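Long-range contacts in anaerobically-induced outer membrane porin OprE (Pseudomonas aeruginosa, PDB 4FRX), which is an outer membrane beta-barrel of the OprD family that probably acts as a porin, letting small solutes cross the membrane: residues A[332-337]-A[377-382]; A[234-239]-A[290-295]; A[122-127]-A[145-150]. All coordinates share one frame; numbering follows the deposited sequence.

Interaction 1 (A[332-337]-A[377-382])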
loop_
_atom_site.group_PDB
_atom_site.type_symbol
_atom_site.label_atom_id
_atom_site.label_comp_id
_atom_site.label_asym_id
_atom_site.label_seq_id
_atom_site.Cartn_x
_atom_site.Cartn_y
_atom_site.Cartn_z
ATOM N N GLY A 332 3.232 4.061 11.719
ATOM C CA GLY A 332 1.976 4.801 11.720
ATOM C C GLY A 332 1.516 5.202 10.330
ATOM O O GLY A 332 2.248 5.017 9.351
ATOM N N LYS A 333 0.300 5.740 10.236
ATOM C CA LYS A 333 -0.187 6.289 8.974
ATOM C C LYS A 333 -0.693 7.726 9.126
ATOM O O LYS A 333 -1.049 8.367 8.136
ATOM C CB LYS A 333 -1.286 5.402 8.367
ATOM C CG LYS A 333 -0.841 3.968 8.082
ATOM C CD LYS A 333 -1.967 3.156 7.440
ATOM C CE LYS A 333 -1.597 1.666 7.327
ATOM N NZ LYS A 333 -0.371 1.450 6.501
ATOM N N PHE A 334 -0.714 8.220 10.362
ATOM C CA PHE A 334 -1.181 9.584 10.678
ATOM C C PHE A 334 -2.518 9.900 9.999
ATOM O O PHE A 334 -2.714 10.978 9.453
ATOM C CB PHE A 334 -0.100 10.615 10.305
ATOM C CG PHE A 334 1.177 10.422 11.060
ATOM C CD1 PHE A 334 2.023 9.357 10.752
ATOM C CD2 PHE A 334 1.513 11.265 12.102
ATOM C CE1 PHE A 334 3.193 9.141 11.468
ATOM C CE2 PHE A 334 2.683 11.066 12.820
ATOM C CZ PHE A 334 3.526 9.998 12.508
ATOM N N GLN A 335 -3.434 8.946 10.081
ATOM C CA GLN A 335 -4.639 8.948 9.277
ATOM C C GLN A 335 -5.884 9.213 10.110
ATOM O O GLN A 335 -7.001 9.077 9.621
ATOM C CB GLN A 335 -4.751 7.611 8.531
ATOM C CG GLN A 335 -5.405 6.463 9.303
ATOM C CD GLN A 335 -4.677 6.072 10.590
ATOM O OE1 GLN A 335 -3.541 6.485 10.840
ATOM N NE2 GLN A 335 -5.346 5.267 11.418
ATOM N N ARG A 336 -5.683 9.627 11.360
ATOM C CA ARG A 336 -6.775 9.738 12.323
ATOM C C ARG A 336 -7.574 11.017 12.143
ATOM O O ARG A 336 -7.033 12.037 11.737
ATOM C CB ARG A 336 -6.227 9.700 13.752
ATOM C CG ARG A 336 -5.300 8.510 14.040
ATOM C CD ARG A 336 -4.652 8.695 15.408
ATOM N NE ARG A 336 -3.367 8.009 15.521
ATOM C CZ ARG A 336 -3.219 6.755 15.941
ATOM N NH1 ARG A 336 -4.282 6.039 16.290
ATOM N NH2 ARG A 336 -2.008 6.218 16.013
ATOM N N ALA A 337 -8.863 10.953 12.459
ATOM C CA ALA A 337 -9.751 12.117 12.380
ATOM C C ALA A 337 -9.168 13.378 13.013
ATOM O O ALA A 337 -8.793 13.367 14.182
ATOM C CB ALA A 337 -11.096 11.799 13.036
ATOM N N GLN A 377 -4.833 15.227 20.769
ATOM C CA GLN A 377 -3.638 14.428 21.029
ATOM C C GLN A 377 -2.598 14.554 19.906
ATOM O O GLN A 377 -2.900 15.037 18.806
ATOM C CB GLN A 377 -4.014 12.958 21.224
ATOM C CG GLN A 377 -3.973 12.470 22.679
ATOM C CD GLN A 377 -5.043 13.046 23.593
ATOM O OE1 GLN A 377 -5.957 13.716 23.153
ATOM N NE2 GLN A 377 -4.924 12.772 24.883
ATOM N N SER A 378 -1.374 14.124 20.192
ATOM C CA SER A 378 -0.298 14.190 19.208
ATOM C C SER A 378 0.484 12.887 19.127
ATOM O O SER A 378 0.350 12.012 19.975
ATOM C CB SER A 378 0.650 15.357 19.541
ATOM O OG SER A 378 1.243 15.177 20.812
ATOM N N GLU A 379 1.306 12.766 18.087
ATOM C CA GLU A 379 2.139 11.588 17.893
ATOM C C GLU A 379 3.256 11.940 16.912
ATOM O O GLU A 379 3.140 12.898 16.141
ATOM C CB GLU A 379 1.320 10.401 17.362
ATOM C CG GLU A 379 0.697 10.631 15.985
ATOM C CD GLU A 379 -0.314 9.566 15.600
ATOM O OE1 GLU A 379 -0.828 9.615 14.464
ATOM O OE2 GLU A 379 -0.626 8.688 16.436
ATOM N N TRP A 380 4.333 11.171 16.941
ATOM C CA TRP A 380 5.426 11.409 16.016
ATOM C C TRP A 380 6.115 10.114 15.662
ATOM O O TRP A 380 6.038 9.145 16.407
ATOM C CB TRP A 380 6.429 12.430 16.577
ATOM C CG TRP A 380 7.147 12.027 17.843
ATOM C CD1 TRP A 380 6.822 12.389 19.121
ATOM C CD2 TRP A 380 8.330 11.221 17.943
ATOM N NE1 TRP A 380 7.721 11.848 20.007
ATOM C CE2 TRP A 380 8.655 11.126 19.311
ATOM C CE3 TRP A 380 9.132 10.553 17.009
ATOM C CZ2 TRP A 380 9.759 10.406 19.768
ATOM C CZ3 TRP A 380 10.226 9.832 17.466
ATOM C CH2 TRP A 380 10.525 9.764 18.833
ATOM N N GLU A 381 6.751 10.097 14.495
ATOM C CA GLU A 381 7.501 8.931 14.061
ATOM C C GLU A 381 8.792 9.351 13.357
ATOM O O GLU A 381 8.823 10.338 12.619
ATOM C CB GLU A 381 6.648 8.025 13.138
ATOM C CG GLU A 381 7.415 6.767 12.631
ATOM C CD GLU A 381 6.511 5.662 12.066
ATOM O OE1 GLU A 381 5.312 5.603 12.403
ATOM O OE2 GLU A 381 7.009 4.834 11.277
ATOM N N ARG A 382 9.863 8.610 13.602
ATOM C CA ARG A 382 11.094 8.799 12.847
ATOM C C ARG A 382 11.474 7.464 12.226
ATOM O O ARG A 382 11.630 6.465 12.947
ATOM C CB ARG A 382 12.228 9.295 13.769
ATOM C CG ARG A 382 13.585 9.467 13.072
ATOM C CD ARG A 382 14.629 10.092 14.023
ATOM N NE ARG A 382 14.162 11.332 14.627
ATOM C CZ ARG A 382 13.790 11.377 15.906
ATOM N NH1 ARG A 382 13.852 10.260 16.642
ATOM N NH2 ARG A 382 13.358 12.496 16.477
HETATM O O HOH W 1 -0.080 7.403 13.031
#

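Interaction 2 (A[234-239]-A[290-295])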
loop_
_atom_site.group_PDB
_atom_site.type_symbol
_atom_site.label_atom_id
_atom_site.label_comp_id
_atom_site.label_asym_id
_atom_site.label_seq_id
_atom_site.Cartn_x
_atom_site.Cartn_y
_atom_site.Cartn_z
ATOM N N ILE A 234 15.609 23.169 -11.775
ATOM C CA ILE A 234 16.178 24.413 -11.273
ATOM C C ILE A 234 17.689 24.264 -11.146
ATOM O O ILE A 234 18.195 23.765 -10.134
ATOM C CB ILE A 234 15.582 24.804 -9.910
ATOM C CG1 ILE A 234 14.056 24.861 -9.991
ATOM C CG2 ILE A 234 16.147 26.140 -9.437
ATOM C CD1 ILE A 234 13.383 25.180 -8.670
ATOM N N GLY A 235 18.405 24.692 -12.183
ATOM C CA GLY A 235 19.846 24.535 -12.228
ATOM C C GLY A 235 20.222 23.069 -12.287
ATOM O O GLY A 235 19.697 22.321 -13.109
ATOM N N PRO A 236 21.133 22.645 -11.402
ATOM C CA PRO A 236 21.570 21.249 -11.391
ATOM C C PRO A 236 20.606 20.405 -10.567
ATOM O O PRO A 236 20.809 19.197 -10.434
ATOM C CB PRO A 236 22.917 21.333 -10.684
ATOM C CG PRO A 236 22.712 22.448 -9.680
ATOM C CD PRO A 236 21.775 23.436 -10.336
ATOM N N GLY A 237 19.572 21.039 -10.018
ATOM C CA GLY A 237 18.643 20.354 -9.132
ATOM C C GLY A 237 17.217 20.280 -9.648
ATOM O O GLY A 237 16.816 21.056 -10.513
ATOM N N VAL A 238 16.445 19.341 -9.106
ATOM C CA VAL A 238 15.053 19.165 -9.504
ATOM C C VAL A 238 14.135 19.324 -8.293
ATOM O O VAL A 238 14.388 18.718 -7.243
ATOM C CB VAL A 238 14.834 17.766 -10.099
ATOM C CG1 VAL A 238 13.340 17.503 -10.323
ATOM C CG2 VAL A 238 15.598 17.627 -11.401
ATOM N N LEU A 239 13.085 20.138 -8.435
ATOM C CA LEU A 239 12.058 20.234 -7.405
ATOM C C LEU A 239 10.829 19.475 -7.860
ATOM O O LEU A 239 10.301 19.726 -8.940
ATOM C CB LEU A 239 11.696 21.693 -7.107
ATOM C CG LEU A 239 10.528 21.896 -6.126
ATOM C CD1 LEU A 239 10.947 21.595 -4.709
ATOM C CD2 LEU A 239 9.933 23.306 -6.236
ATOM N N TYR A 290 13.389 18.506 -3.033
ATOM C CA TYR A 290 14.442 19.056 -3.876
ATOM C C TYR A 290 15.651 18.129 -3.849
ATOM O O TYR A 290 16.128 17.737 -2.781
ATOM C CB TYR A 290 14.843 20.455 -3.431
ATOM C CG TYR A 290 15.855 21.074 -4.365
ATOM C CD1 TYR A 290 15.500 21.430 -5.658
ATOM C CD2 TYR A 290 17.168 21.291 -3.962
ATOM C CE1 TYR A 290 16.424 21.997 -6.528
ATOM C CE2 TYR A 290 18.097 21.859 -4.823
ATOM C CZ TYR A 290 17.717 22.209 -6.102
ATOM O OH TYR A 290 18.630 22.775 -6.963
ATOM N N THR A 291 16.123 17.774 -5.038
ATOM C CA THR A 291 17.167 16.778 -5.193
ATOM C C THR A 291 18.328 17.351 -5.996
ATOM O O THR A 291 18.148 17.797 -7.128
ATOM C CB THR A 291 16.631 15.527 -5.915
ATOM O OG1 THR A 291 15.642 14.886 -5.094
ATOM C CG2 THR A 291 17.762 14.546 -6.207
ATOM N N VAL A 292 19.512 17.350 -5.400
ATOM C CA VAL A 292 20.697 17.821 -6.105
ATOM C C VAL A 292 21.932 17.085 -5.594
ATOM O O VAL A 292 22.067 16.843 -4.394
ATOM C CB VAL A 292 20.864 19.366 -5.977
ATOM C CG1 VAL A 292 21.008 19.784 -4.519
ATOM C CG2 VAL A 292 22.046 19.865 -6.804
ATOM N N SER A 293 22.809 16.710 -6.521
ATOM C CA SER A 293 24.120 16.145 -6.186
ATOM C C SER A 293 24.045 14.932 -5.259
ATOM O O SER A 293 24.906 14.746 -4.397
ATOM C CB SER A 293 25.020 17.220 -5.574
ATOM O OG SER A 293 25.092 18.353 -6.427
ATOM N N GLY A 294 23.009 14.120 -5.436
ATOM C CA GLY A 294 22.850 12.920 -4.643
ATOM C C GLY A 294 21.945 13.125 -3.444
ATOM O O GLY A 294 21.370 12.153 -2.941
ATOM N N HIS A 295 21.828 14.376 -2.990
ATOM C CA HIS A 295 21.010 14.711 -1.828
ATOM C C HIS A 295 19.562 14.924 -2.234
ATOM O O HIS A 295 19.280 15.563 -3.248
ATOM C CB HIS A 295 21.489 16.010 -1.170
ATOM C CG HIS A 295 22.903 15.976 -0.679
ATOM N ND1 HIS A 295 23.253 15.441 0.541
ATOM C CD2 HIS A 295 24.049 16.461 -1.220
ATOM C CE1 HIS A 295 24.557 15.569 0.719
ATOM N NE2 HIS A 295 25.062 16.185 -0.334
HETATM O O HOH W 2 22.609 17.037 -9.217
HETATM O O HOH W 3 13.273 15.994 -6.081
#

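Interaction 3 (A[122-127]-A[145-150])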
loop_
_atom_site.group_PDB
_atom_site.type_symbol
_atom_site.label_atom_id
_atom_site.label_comp_id
_atom_site.label_asym_id
_atom_site.label_seq_id
_atom_site.Cartn_x
_atom_site.Cartn_y
_atom_site.Cartn_z
ATOM N N GLY A 122 -9.315 -12.553 -11.782
ATOM C CA GLY A 122 -8.661 -13.408 -10.816
ATOM C C GLY A 122 -7.809 -12.595 -9.855
ATOM O O GLY A 122 -8.258 -11.599 -9.287
ATOM N N THR A 123 -6.570 -13.016 -9.674
ATOM C CA THR A 123 -5.689 -12.356 -8.728
ATOM C C THR A 123 -5.174 -11.015 -9.258
ATOM O O THR A 123 -4.680 -10.930 -10.381
ATOM C CB THR A 123 -4.530 -13.281 -8.335
ATOM O OG1 THR A 123 -5.074 -14.531 -7.891
ATOM C CG2 THR A 123 -3.697 -12.657 -7.213
ATOM N N LEU A 124 -5.303 -9.977 -8.432
ATOM C CA LEU A 124 -4.913 -8.616 -8.801
ATOM C C LEU A 124 -4.065 -8.022 -7.682
ATOM O O LEU A 124 -4.262 -8.341 -6.513
ATOM C CB LEU A 124 -6.167 -7.749 -9.005
ATOM C CG LEU A 124 -7.157 -8.186 -10.094
ATOM C CD1 LEU A 124 -8.486 -7.437 -10.015
ATOM C CD2 LEU A 124 -6.515 -8.030 -11.478
ATOM N N GLN A 125 -3.146 -7.134 -8.041
ATOM C CA GLN A 125 -2.328 -6.410 -7.065
ATOM C C GLN A 125 -2.207 -4.955 -7.486
ATOM O O GLN A 125 -1.162 -4.537 -7.968
ATOM C CB GLN A 125 -0.928 -7.029 -6.978
ATOM C CG GLN A 125 -0.914 -8.398 -6.284
ATOM C CD GLN A 125 0.483 -8.972 -6.164
ATOM O OE1 GLN A 125 1.115 -9.276 -7.164
ATOM N NE2 GLN A 125 0.968 -9.114 -4.939
ATOM N N PRO A 126 -3.284 -4.173 -7.307
ATOM C CA PRO A 126 -3.268 -2.786 -7.786
ATOM C C PRO A 126 -2.325 -1.896 -6.963
ATOM O O PRO A 126 -2.099 -2.163 -5.795
ATOM C CB PRO A 126 -4.723 -2.329 -7.603
ATOM C CG PRO A 126 -5.531 -3.611 -7.430
ATOM C CD PRO A 126 -4.596 -4.574 -6.771
ATOM N N LYS A 127 -1.774 -0.861 -7.589
ATOM C CA LYS A 127 -1.012 0.151 -6.869
ATOM C C LYS A 127 -1.538 1.538 -7.256
ATOM O O LYS A 127 -0.885 2.268 -7.995
ATOM C CB LYS A 127 0.483 0.026 -7.188
ATOM C CG LYS A 127 1.088 -1.328 -6.829
ATOM C CD LYS A 127 2.592 -1.351 -7.056
ATOM C CE LYS A 127 3.293 -0.289 -6.222
ATOM N NZ LYS A 127 3.261 -0.595 -4.763
ATOM N N GLY A 145 -10.526 -10.131 -8.188
ATOM C CA GLY A 145 -11.532 -9.310 -8.845
ATOM C C GLY A 145 -11.391 -9.292 -10.350
ATOM O O GLY A 145 -10.784 -10.186 -10.937
ATOM N N GLY A 146 -11.954 -8.263 -10.980
ATOM C CA GLY A 146 -11.856 -8.101 -12.423
ATOM C C GLY A 146 -11.409 -6.676 -12.685
ATOM O O GLY A 146 -11.805 -5.776 -11.957
ATOM N N GLN A 147 -10.603 -6.464 -13.722
ATOM C CA GLN A 147 -10.031 -5.141 -13.987
ATOM C C GLN A 147 -9.696 -4.929 -15.462
ATOM O O GLN A 147 -9.162 -5.821 -16.115
ATOM C CB GLN A 147 -8.755 -4.967 -13.143
ATOM C CG GLN A 147 -8.026 -3.674 -13.367
ATOM C CD GLN A 147 -6.717 -3.607 -12.598
ATOM O OE1 GLN A 147 -6.679 -3.126 -11.469
ATOM N NE2 GLN A 147 -5.632 -4.046 -13.227
ATOM N N VAL A 148 -9.997 -3.742 -15.983
ATOM C CA VAL A 148 -9.538 -3.359 -17.314
ATOM C C VAL A 148 -8.592 -2.162 -17.221
ATOM O O VAL A 148 -8.843 -1.219 -16.487
ATOM C CB VAL A 148 -10.715 -3.044 -18.273
ATOM C CG1 VAL A 148 -11.562 -1.910 -17.742
ATOM C CG2 VAL A 148 -10.197 -2.705 -19.664
ATOM N N THR A 149 -7.483 -2.220 -17.947
ATOM C CA THR A 149 -6.558 -1.095 -18.005
ATOM C C THR A 149 -6.311 -0.790 -19.464
ATOM O O THR A 149 -6.360 -1.687 -20.298
ATOM C CB THR A 149 -5.202 -1.431 -17.350
ATOM O OG1 THR A 149 -4.570 -2.482 -18.088
ATOM C CG2 THR A 149 -5.402 -1.900 -15.913
ATOM N N SER A 150 -6.034 0.468 -19.783
ATOM C CA SER A 150 -5.814 0.830 -21.176
ATOM C C SER A 150 -4.844 1.996 -21.345
ATOM O O SER A 150 -4.906 2.969 -20.606
ATOM C CB SER A 150 -7.158 1.167 -21.831
ATOM O OG SER A 150 -6.988 1.593 -23.174
#

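Interaction 1 (A[332-337]-A[377-382])
Glu379 OE1 accepts two hydrogen bonds, from Arg336 NE over 3.2 Å and from water 1 over 2.7 Å. The contact ties the long loop between strands 295-305 and 340-349 to strand 377-389 of the OprD-type beta-barrel, which is separated from strand 340-349 by strand 358-370; this is consistent with a loop folded into the barrel, as in porins. The NE bond is nearly straight, 173° at the hydrogen, and Glu379 OE1 lies in the guanidinium plane. The acid is not coplanar with it, however, for guanidinium and carboxylate planes stand 63° apart. Arg336 NH2 completes the salt bridge to Glu379 OE2 at 2.9 Å, its hydrogen bond being weak in angle, and Ser409 OG also bonds to OE2. Glu339 brings a like charge close to OE1, which might raise the affinity of Glu379 for a proton, while Arg336 would oppose that shift. Water 1 carries the link back to the loop by accepting from Phe334 N at 2.9 Å.

The Phe334 ring touches the aliphatic parts of both acids. Its CE2 packs against the Glu379 CG methylene at 3.8 Å, and Glu381 CB meets CZ at the ring edge, 3.7 Å away. With CG anti to the backbone N (chi1 179°), the extended Glu381 chain runs past the ring to the loop backbone. There its two oxygens divide the work: OE2 accepts from Ile331 N, whereas OE1 receives Gly332 N through its syn lone pair at 2.7 Å.

Interaction 2 (A[234-239]-A[290-295])
Tyr290 reaches diagonally to Gly237 on the adjacent strand, next to an antiparallel bridge in the wall of the porin barrel. Its CB leaves the sheet on the same face as that of Leu239, the non-hydrogen-bonded partner of Tyr290 (CA-CA 4.4 Å). A chi1 of -175° turns CG away from the residue's own N and carries the ring toward the neighbouring strand. CD1 then comes 3.3 Å from Val238 O and touches Leu239 CB at 4.1 Å. CE1 is 3.6 Å from Gly237 C, CZ passes near Gly237 CA, and the hydroxyl OH ends 3.3 Å from Gly237 CA. Tyr290 OH also gives a weak hydrogen bond to Ile234 O, 3.4 Å away and near the ring plane. Gly237 has no side chain, so the ring can lie this close to the backbone.

The strands themselves are held by the hydrogen-bonded pair Val238-Thr291, whose N-H to O bonds are both 3.0 Å with angles of 162° and 158° at hydrogen. Beyond it, Pro236 CG of the type II' turn Ile234-Gly237 lies side by side with CG2 of Val292, which opens the type I' turn ending at His295. Water 2 bridges Pro236 O to Ser293 N, and water 3 links Val238 O with Thr291 OG1. Backbone bonds and waters thus carry the polar side of this surface contact, while the tyrosine contributes mainly van der Waals contact, its hydroxyl bond being long.

Interaction 3 (A[122-127]-A[145-150])
Gly122 and Gly145 exchange two backbone hydrogen bonds, forming an antiparallel hydrogen-bonded pair in the wall of the OprD-family barrel. Gly122 N reaches Gly145 O over 2.9 Å, almost straight at 175°. The return bond from Gly145 N to Gly122 O is equally long and a little more bent. Within the two segments the pairing stops at this couple, because the chain turns a corner at Gly122, whose phi of 128° is one that glycine readily adopts.

After the corner, packing takes over. Leu124 sends CD1 over the bare glycine backbone, 3.5 Å from Gly145 C and 3.7 Å from Gly146 N. Its other methyl, CD2, meets Gln147 CB at 4.1 Å, so the fork of the leucine straddles that methylene; Leu124 CD1 is 4.0 Å from the same Gln147 CB. Leu124 CG stands beside the backbone N, anti to the carbonyl carbon (chi1 -60°), which directs the fork at strand 142-150. Gln147 extends beyond it to bring OE1 within 4.2 Å of Pro126 CG, a loose touch, while Tyr197 OH is the hydrogen-bonding partner of that oxygen.

Strand 142-150 is shared: Gln147 bonds by its backbone to Arg120 of strand 117-121, and Leu124 to Phe143 past the corner. On its other side strand 156-167 pairs through Gln162 with Gly146 and adds Leu163 against Leu124, while Thr123 is tied back to Leu108 of strand 102-114.

How the interactions relate
The three contacts belong to the same barrel and come one after another in the sequence, interaction 3 first and interaction 1 last, without touching. The centre of interaction 1 is about 30 Å from that of interaction 2 and about 31 Å from that of interaction 3. Interactions 2 and 3 have centres about 36 Å apart. Interactions 1 and 3 sit on opposite sides of the chain's centre, yet Lys333 NZ and Lys127 NZ approach to 12.0 Å. Interaction 2 is peripheral, its centre about 28 Å from that of the chain against about 17 Å for interaction 1 and about 15 Å for interaction 3. Bound C8E detergent touches His295 in interaction 2 and lies about 4 Å from Gly122 in interaction 3.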